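Local atomic coordinates of 190aa long hypothetical protein (Pyrococcus horikoshii, PDB entry 2DDZ), a protein that is of unknown function but forms hexamers and belongs to a family placed in the same clan as class II aminoacyl-tRNA synthetases. Residues 112-124 and 131-143. Sequence-based numbering, arbitrary orientation.
Sequences DIYVNGRKLSISI and SIKIHIGLNVKTV
Main-chain hydrogen bonds pair Ile122 with Gly137 and Ile124 with His135 in both directions, as hydrogen-bonded pairs of the antiparallel strands 121-124 and 131-139, whose directions differ by 174°. Gly137 N reaches Ile122 O at 2.8 Å, and His135 N reaches Ile124 O at 2.9 Å. Beyond them Asn139 N donates to Leu120 O at 3.0 Å.

Side-chain polar contacts add to this frame. Ser123 OG donates to His135 O at 2.8 Å, tilted from the carbonyl plane; since Ile124 N uses the same oxygen, two donors grip it. The hydroxyl gets there because OG lies anti to the backbone N (chi1 -176°), and it also bonds Gln88 of helix 81-100. Putting an alanine at Ser123 removes one of the two donors named here for His135 O and would probably deprive Gln88 NE2 of its hydroxyl partner. Ser121 OG instead accepts Ile113 N at 3.0 Å, linking back to the preceding strand.

The pairing is that of the beta hairpin 118-128/131-139, inside a mixed sheet whose strand 68-75 flanks 131-139 on its other edge. Strand 112-115 pairs antiparallel with 118-128, and a type I' turn from Val115 to Arg118 links the two.

Apolar packing differs between the faces. On the face carrying Ser121, Ser123, Ile136 and Leu138, Leu138 CD2 presses on Ser121 CB at 3.4 Å, tighter than usual, and meets Ile113 CD1 at 4.1 Å; helix 81-100 packs against Ile113 and Ile136. On the other, Ile122 CD1 comes to the edge of the His135 ring, 3.9 Å from CE1. Gly137 suits this face: a CB would sit tightly against Ile122 CG1. The same histidine ring stacks with Tyr16, while its NE2 is hydrogen-bonded to His70 ND1 of strand 68-75.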
ATOM      1  N   ASP E 112      -9.815  21.986 -14.753  1.00 41.60           N
ATOM      2  CA  ASP E 112      -9.665  23.031 -15.762  1.00 39.11           C
ATOM      3  C   ASP E 112     -10.047  24.404 -15.218  1.00 40.33           C
ATOM      4  O   ASP E 112     -11.045  24.559 -14.500  1.00 34.67           O
ATOM      5  CB  ASP E 112     -10.534  22.754 -16.996  1.00 41.34           C
ATOM      6  CG  ASP E 112     -10.056  21.577 -17.808  1.00 42.45           C
ATOM      7  OD1 ASP E 112      -8.829  21.375 -17.924  1.00 46.71           O
ATOM      8  OD2 ASP E 112     -10.922  20.861 -18.349  1.00 52.45           O
ATOM      9  N   ILE E 113      -9.242  25.397 -15.580  1.00 33.33           N
ATOM     10  CA  ILE E 113      -9.465  26.771 -15.167  1.00 38.47           C
ATOM     11  C   ILE E 113     -10.152  27.542 -16.294  1.00 42.15           C
ATOM     12  O   ILE E 113      -9.701  27.519 -17.446  1.00 43.37           O
ATOM     13  CB  ILE E 113      -8.130  27.441 -14.830  1.00 44.81           C
ATOM     14  CG1 ILE E 113      -7.517  26.746 -13.609  1.00 40.21           C
ATOM     15  CG2 ILE E 113      -8.329  28.939 -14.598  1.00 42.25           C
ATOM     16  CD1 ILE E 113      -6.122  27.189 -13.308  1.00 37.13           C
ATOM     17  N   TYR E 114     -11.246  28.218 -15.961  1.00 42.00           N
ATOM     18  CA  TYR E 114     -11.995  29.006 -16.940  1.00 47.64           C
ATOM     19  C   TYR E 114     -12.164  30.461 -16.512  1.00 49.46           C
ATOM     20  O   TYR E 114     -12.284  30.779 -15.322  1.00 42.52           O
ATOM     21  CB  TYR E 114     -13.393  28.416 -17.182  1.00 52.94           C
ATOM     22  CG  TYR E 114     -13.436  27.196 -18.072  1.00 54.31           C
ATOM     23  CD1 TYR E 114     -13.060  25.944 -17.593  1.00 57.07           C
ATOM     24  CD2 TYR E 114     -13.850  27.294 -19.401  1.00 57.99           C
ATOM     25  CE1 TYR E 114     -13.093  24.820 -18.413  1.00 50.74           C
ATOM     26  CE2 TYR E 114     -13.883  26.172 -20.233  1.00 56.01           C
ATOM     27  CZ  TYR E 114     -13.504  24.940 -19.729  1.00 56.69           C
ATOM     28  OH  TYR E 114     -13.533  23.824 -20.533  1.00 65.89           O
ATOM     29  N   VAL E 115     -12.175  31.340 -17.506  1.00 48.68           N
ATOM     30  CA  VAL E 115     -12.365  32.767 -17.287  1.00 50.05           C
ATOM     31  C   VAL E 115     -13.309  33.229 -18.388  1.00 56.03           C
ATOM     32  O   VAL E 115     -12.990  33.124 -19.576  1.00 48.50           O
ATOM     33  CB  VAL E 115     -11.034  33.548 -17.388  1.00 57.45           C
ATOM     34  CG1 VAL E 115     -11.299  35.033 -17.216  1.00 44.38           C
ATOM     35  CG2 VAL E 115     -10.052  33.056 -16.323  1.00 46.33           C
ATOM     36  N   ASN E 116     -14.478  33.723 -17.991  1.00 55.50           N
ATOM     37  CA  ASN E 116     -15.471  34.178 -18.953  1.00 61.40           C
ATOM     38  C   ASN E 116     -15.756  33.087 -19.975  1.00 56.20           C
ATOM     39  O   ASN E 116     -15.682  33.320 -21.182  1.00 59.55           O
ATOM     40  CB  ASN E 116     -14.998  35.446 -19.675  1.00 65.65           C
ATOM     41  CG  ASN E 116     -14.812  36.618 -18.730  1.00 82.12           C
ATOM     42  OD1 ASN E 116     -15.610  36.821 -17.812  1.00 88.84           O
ATOM     43  ND2 ASN E 116     -13.763  37.406 -18.957  1.00 76.89           N
ATOM     44  N   GLY E 117     -16.063  31.894 -19.477  1.00 50.95           N
ATOM     45  CA  GLY E 117     -16.377  30.765 -20.338  1.00 45.94           C
ATOM     46  C   GLY E 117     -15.268  30.251 -21.241  1.00 41.23           C
ATOM     47  O   GLY E 117     -15.500  29.347 -22.037  1.00 52.20           O
ATOM     48  N   ARG E 118     -14.069  30.807 -21.111  1.00 40.08           N
ATOM     49  CA  ARG E 118     -12.928  30.407 -21.940  1.00 42.95           C
ATOM     50  C   ARG E 118     -11.860  29.642 -21.134  1.00 42.97           C
ATOM     51  O   ARG E 118     -11.516  30.031 -20.009  1.00 40.37           O
ATOM     52  CB  ARG E 118     -12.339  31.664 -22.580  1.00 47.92           C
ATOM     53  CG  ARG E 118     -13.372  32.435 -23.402  1.00 55.04           C
ATOM     54  CD  ARG E 118     -12.897  33.829 -23.763  1.00 54.94           C
ATOM     55  NE  ARG E 118     -11.741  33.800 -24.657  1.00 51.01           N
ATOM     56  CZ  ARG E 118     -10.922  34.832 -24.846  1.00 49.03           C
ATOM     57  NH1 ARG E 118     -11.138  35.975 -24.206  1.00 40.74           N
ATOM     58  NH2 ARG E 118      -9.888  34.722 -25.670  1.00 46.87           N
ATOM     59  N   LYS E 119     -11.332  28.562 -21.709  1.00 42.93           N
ATOM     60  CA  LYS E 119     -10.339  27.737 -21.017  1.00 44.95           C
ATOM     61  C   LYS E 119      -8.924  28.297 -21.039  1.00 51.54           C
ATOM     62  O   LYS E 119      -8.344  28.533 -22.098  1.00 47.77           O
ATOM     63  CB  LYS E 119     -10.329  26.309 -21.585  1.00 46.42           C
ATOM     64  CG  LYS E 119      -9.644  25.284 -20.669  1.00 44.26           C
ATOM     65  CD  LYS E 119      -9.936  23.838 -21.079  1.00 48.52           C
ATOM     66  CE  LYS E 119      -9.344  23.501 -22.448  1.00 52.89           C
ATOM     67  NZ  LYS E 119      -7.862  23.677 -22.487  1.00 56.21           N
ATOM     68  N   LEU E 120      -8.367  28.480 -19.846  1.00 49.74           N
ATOM     69  CA  LEU E 120      -7.022  29.013 -19.671  1.00 42.17           C
ATOM     70  C   LEU E 120      -5.936  27.952 -19.544  1.00 43.08           C
ATOM     71  O   LEU E 120      -4.788  28.179 -19.936  1.00 42.61           O
ATOM     72  CB  LEU E 120      -6.989  29.879 -18.404  1.00 43.58           C
ATOM     73  CG  LEU E 120      -5.644  30.374 -17.856  1.00 41.25           C
ATOM     74  CD1 LEU E 120      -5.089  31.479 -18.761  1.00 34.72           C
ATOM     75  CD2 LEU E 120      -5.844  30.912 -16.429  1.00 35.69           C
ATOM     76  N   SER E 121      -6.307  26.784 -19.024  1.00 44.71           N
ATOM     77  CA  SER E 121      -5.333  25.727 -18.748  1.00 44.62           C
ATOM     78  C   SER E 121      -5.541  24.329 -19.323  1.00 36.73           C
ATOM     79  O   SER E 121      -6.529  24.038 -19.981  1.00 43.25           O
ATOM     80  CB  SER E 121      -5.227  25.566 -17.232  1.00 46.09           C
ATOM     81  OG  SER E 121      -6.459  25.062 -16.714  1.00 35.23           O
ATOM     82  N   ILE E 122      -4.553  23.484 -19.052  1.00 37.05           N
ATOM     83  CA  ILE E 122      -4.558  22.066 -19.393  1.00 31.14           C
ATOM     84  C   ILE E 122      -3.828  21.429 -18.217  1.00 37.96           C
ATOM     85  O   ILE E 122      -2.983  22.070 -17.566  1.00 32.51           O
ATOM     86  CB  ILE E 122      -3.822  21.712 -20.708  1.00 40.15           C
ATOM     87  CG1 ILE E 122      -2.338  22.072 -20.611  1.00 33.78           C
ATOM     88  CG2 ILE E 122      -4.551  22.359 -21.897  1.00 30.31           C
ATOM     89  CD1 ILE E 122      -1.500  21.430 -21.704  1.00 33.66           C
ATOM     90  N   SER E 123      -4.160  20.183 -17.918  1.00 34.54           N
ATOM     91  CA  SER E 123      -3.537  19.522 -16.786  1.00 31.01           C
ATOM     92  C   SER E 123      -3.757  18.028 -16.843  1.00 27.95           C
ATOM     93  O   SER E 123      -4.659  17.546 -17.521  1.00 33.67           O
ATOM     94  CB  SER E 123      -4.131  20.077 -15.476  1.00 25.82           C
ATOM     95  OG  SER E 123      -3.504  19.529 -14.327  1.00 29.10           O
ATOM     96  N   ILE E 124      -2.921  17.299 -16.121  1.00 28.27           N
ATOM     97  CA  ILE E 124      -3.049  15.868 -16.062  1.00 25.20           C
ATOM     98  C   ILE E 124      -2.316  15.364 -14.837  1.00 30.31           C
ATOM     99  O   ILE E 124      -1.282  15.918 -14.444  1.00 26.50           O
ATOM    100  CB  ILE E 124      -2.514  15.202 -17.366  1.00 33.61           C
ATOM    101  CG1 ILE E 124      -3.308  13.912 -17.629  1.00 26.16           C
ATOM    102  CG2 ILE E 124      -1.013  14.927 -17.262  1.00 21.31           C
ATOM    103  CD1 ILE E 124      -3.058  12.852 -16.596  1.00 61.25           C
ATOM    104  N   SER E 131       6.325   7.037  -8.197  1.00 26.34           N
ATOM    105  CA  SER E 131       5.982   8.400  -7.830  1.00 24.55           C
ATOM    106  C   SER E 131       4.700   8.940  -8.463  1.00 26.12           C
ATOM    107  O   SER E 131       4.127   8.332  -9.369  1.00 29.59           O
ATOM    108  CB  SER E 131       7.142   9.324  -8.211  1.00 28.09           C
ATOM    109  OG  SER E 131       7.183   9.475  -9.617  1.00 24.50           O
ATOM    110  N   ILE E 132       4.276  10.101  -7.965  1.00 22.97           N
ATOM    111  CA  ILE E 132       3.102  10.803  -8.466  1.00 22.90           C
ATOM    112  C   ILE E 132       3.657  11.882  -9.390  1.00 33.55           C
ATOM    113  O   ILE E 132       4.619  12.572  -9.034  1.00 31.98           O
ATOM    114  CB  ILE E 132       2.315  11.506  -7.337  1.00 31.14           C
ATOM    115  CG1 ILE E 132       1.457  10.496  -6.568  1.00 35.11           C
ATOM    116  CG2 ILE E 132       1.449  12.604  -7.915  1.00 33.07           C
ATOM    117  CD1 ILE E 132       2.264   9.455  -5.844  1.00 67.57           C
ATOM    118  N   LYS E 133       3.053  12.023 -10.567  1.00 31.62           N
ATOM    119  CA  LYS E 133       3.483  13.003 -11.550  1.00 26.48           C
ATOM    120  C   LYS E 133       2.328  13.851 -12.033  1.00 29.59           C
ATOM    121  O   LYS E 133       1.334  13.327 -12.537  1.00 34.59           O
ATOM    122  CB  LYS E 133       4.133  12.306 -12.750  1.00 28.40           C
ATOM    123  CG  LYS E 133       5.550  11.871 -12.484  1.00 28.79           C
ATOM    124  CD  LYS E 133       6.403  13.070 -12.085  1.00 39.43           C
ATOM    125  CE  LYS E 133       6.508  14.125 -13.204  1.00 35.02           C
ATOM    126  NZ  LYS E 133       7.750  13.994 -14.030  1.00 34.79           N
ATOM    127  N   ILE E 134       2.479  15.166 -11.900  1.00 28.88           N
ATOM    128  CA  ILE E 134       1.447  16.122 -12.301  1.00 27.48           C
ATOM    129  C   ILE E 134       1.933  17.223 -13.245  1.00 27.25           C
ATOM    130  O   ILE E 134       3.012  17.771 -13.067  1.00 29.60           O
ATOM    131  CB  ILE E 134       0.853  16.863 -11.064  1.00 33.96           C
ATOM    132  CG1 ILE E 134       0.263  15.875 -10.061  1.00 33.09           C
ATOM    133  CG2 ILE E 134      -0.191  17.868 -11.511  1.00 29.51           C
ATOM    134  CD1 ILE E 134      -0.324  14.659 -10.700  1.00 60.88           C
ATOM    135  N   HIS E 135       1.127  17.555 -14.244  1.00 25.31           N
ATOM    136  CA  HIS E 135       1.469  18.655 -15.132  1.00 29.02           C
ATOM    137  C   HIS E 135       0.347  19.678 -15.164  1.00 30.16           C
ATOM    138  O   HIS E 135      -0.825  19.327 -15.186  1.00 37.93           O
ATOM    139  CB  HIS E 135       1.732  18.209 -16.578  1.00 35.73           C
ATOM    140  CG  HIS E 135       1.887  19.359 -17.536  1.00 36.32           C
ATOM    141  ND1 HIS E 135       0.856  19.821 -18.324  1.00 35.52           N
ATOM    142  CD2 HIS E 135       2.938  20.184 -17.775  1.00 32.05           C
ATOM    143  CE1 HIS E 135       1.261  20.879 -19.006  1.00 34.91           C
ATOM    144  NE2 HIS E 135       2.519  21.120 -18.691  1.00 35.70           N
ATOM    145  N   ILE E 136       0.714  20.952 -15.141  1.00 34.04           N
ATOM    146  CA  ILE E 136      -0.268  22.019 -15.246  1.00 35.76           C
ATOM    147  C   ILE E 136       0.310  22.955 -16.286  1.00 36.00           C
ATOM    148  O   ILE E 136       1.510  23.216 -16.285  1.00 33.87           O
ATOM    149  CB  ILE E 136      -0.460  22.835 -13.955  1.00 34.71           C
ATOM    150  CG1 ILE E 136      -1.082  21.980 -12.851  1.00 35.56           C
ATOM    151  CG2 ILE E 136      -1.338  24.046 -14.252  1.00 25.47           C
ATOM    152  CD1 ILE E 136      -0.093  21.052 -12.209  1.00 69.92           C
ATOM    153  N   GLY E 137      -0.546  23.445 -17.174  1.00 36.94           N
ATOM    154  CA  GLY E 137      -0.101  24.351 -18.209  1.00 38.11           C
ATOM    155  C   GLY E 137      -1.067  25.508 -18.307  1.00 39.58           C
ATOM    156  O   GLY E 137      -2.275  25.304 -18.291  1.00 39.63           O
ATOM    157  N   LEU E 138      -0.542  26.727 -18.375  1.00 39.09           N
ATOM    158  CA  LEU E 138      -1.394  27.903 -18.491  1.00 40.42           C
ATOM    159  C   LEU E 138      -0.988  28.645 -19.752  1.00 39.47           C
ATOM    160  O   LEU E 138       0.190  28.969 -19.931  1.00 36.09           O
ATOM    161  CB  LEU E 138      -1.230  28.827 -17.280  1.00 27.98           C
ATOM    162  CG  LEU E 138      -1.491  28.258 -15.880  1.00 36.13           C
ATOM    163  CD1 LEU E 138      -1.333  29.379 -14.867  1.00 40.32           C
ATOM    164  CD2 LEU E 138      -2.901  27.655 -15.792  1.00 26.75           C
ATOM    165  N   ASN E 139      -1.956  28.896 -20.631  1.00 45.75           N
ATOM    166  CA  ASN E 139      -1.686  29.623 -21.873  1.00 45.48           C
ATOM    167  C   ASN E 139      -1.170  31.025 -21.541  1.00 45.90           C
ATOM    168  O   ASN E 139      -1.738  31.712 -20.688  1.00 40.75           O
ATOM    169  CB  ASN E 139      -2.961  29.798 -22.714  1.00 36.93           C
ATOM    170  CG  ASN E 139      -3.556  28.486 -23.196  1.00 42.96           C
ATOM    171  OD1 ASN E 139      -2.892  27.687 -23.850  1.00 42.73           O
ATOM    172  ND2 ASN E 139      -4.833  28.271 -22.887  1.00 40.09           N
ATOM    173  N   VAL E 140      -0.083  31.431 -22.193  1.00 48.96           N
ATOM    174  CA  VAL E 140       0.441  32.783 -22.020  1.00 44.91           C
ATOM    175  C   VAL E 140      -0.331  33.565 -23.106  1.00 50.03           C
ATOM    176  O   VAL E 140      -0.925  34.612 -22.838  1.00 48.20           O
ATOM    177  CB  VAL E 140       1.950  32.857 -22.301  1.00 48.45           C
ATOM    178  CG1 VAL E 140       2.412  34.312 -22.275  1.00 39.11           C
ATOM    179  CG2 VAL E 140       2.710  32.051 -21.250  1.00 40.92           C
ATOM    180  N   LYS E 141      -0.317  33.001 -24.316  1.00 46.20           N
ATOM    181  CA  LYS E 141      -1.014  33.526 -25.479  1.00 47.09           C
ATOM    182  C   LYS E 141      -1.948  32.392 -25.948  1.00 54.39           C
ATOM    183  O   LYS E 141      -1.829  31.243 -25.484  1.00 42.47           O
ATOM    184  CB  LYS E 141      -0.044  33.835 -26.634  1.00 54.73           C
ATOM    185  CG  LYS E 141       1.195  34.655 -26.281  1.00 57.31           C
ATOM    186  CD  LYS E 141       2.175  34.725 -27.474  1.00 59.74           C
ATOM    187  CE  LYS E 141       3.552  35.265 -27.070  1.00 49.54           C
ATOM    188  NZ  LYS E 141       3.461  36.577 -26.371  1.00 60.38           N
ATOM    189  N   THR E 142      -2.875  32.692 -26.857  1.00 48.65           N
ATOM    190  CA  THR E 142      -3.763  31.655 -27.368  1.00 56.63           C
ATOM    191  C   THR E 142      -3.362  31.362 -28.809  1.00 54.82           C
ATOM    192  O   THR E 142      -4.132  30.798 -29.581  1.00 61.67           O
ATOM    193  CB  THR E 142      -5.231  32.100 -27.323  1.00 61.41           C
ATOM    194  OG1 THR E 142      -5.424  33.207 -28.218  1.00 65.12           O
ATOM    195  CG2 THR E 142      -5.629  32.505 -25.899  1.00 55.56           C
ATOM    196  N   VAL E 143      -2.144  31.763 -29.156  1.00 49.15           N
ATOM    197  CA  VAL E 143      -1.612  31.518 -30.496  1.00 49.55           C
ATOM    198  C   VAL E 143      -1.118  30.073 -30.530  1.00 46.39           C
ATOM    199  O   VAL E 143      -0.627  29.555 -29.527  1.00 55.90           O
ATOM    200  CB  VAL E 143      -0.409  32.473 -30.830  1.00 56.59           C
ATOM    201  CG1 VAL E 143       0.282  32.029 -32.123  1.00 56.16           C
ATOM    202  CG2 VAL E 143      -0.901  33.912 -30.993  1.00 47.48           C
TER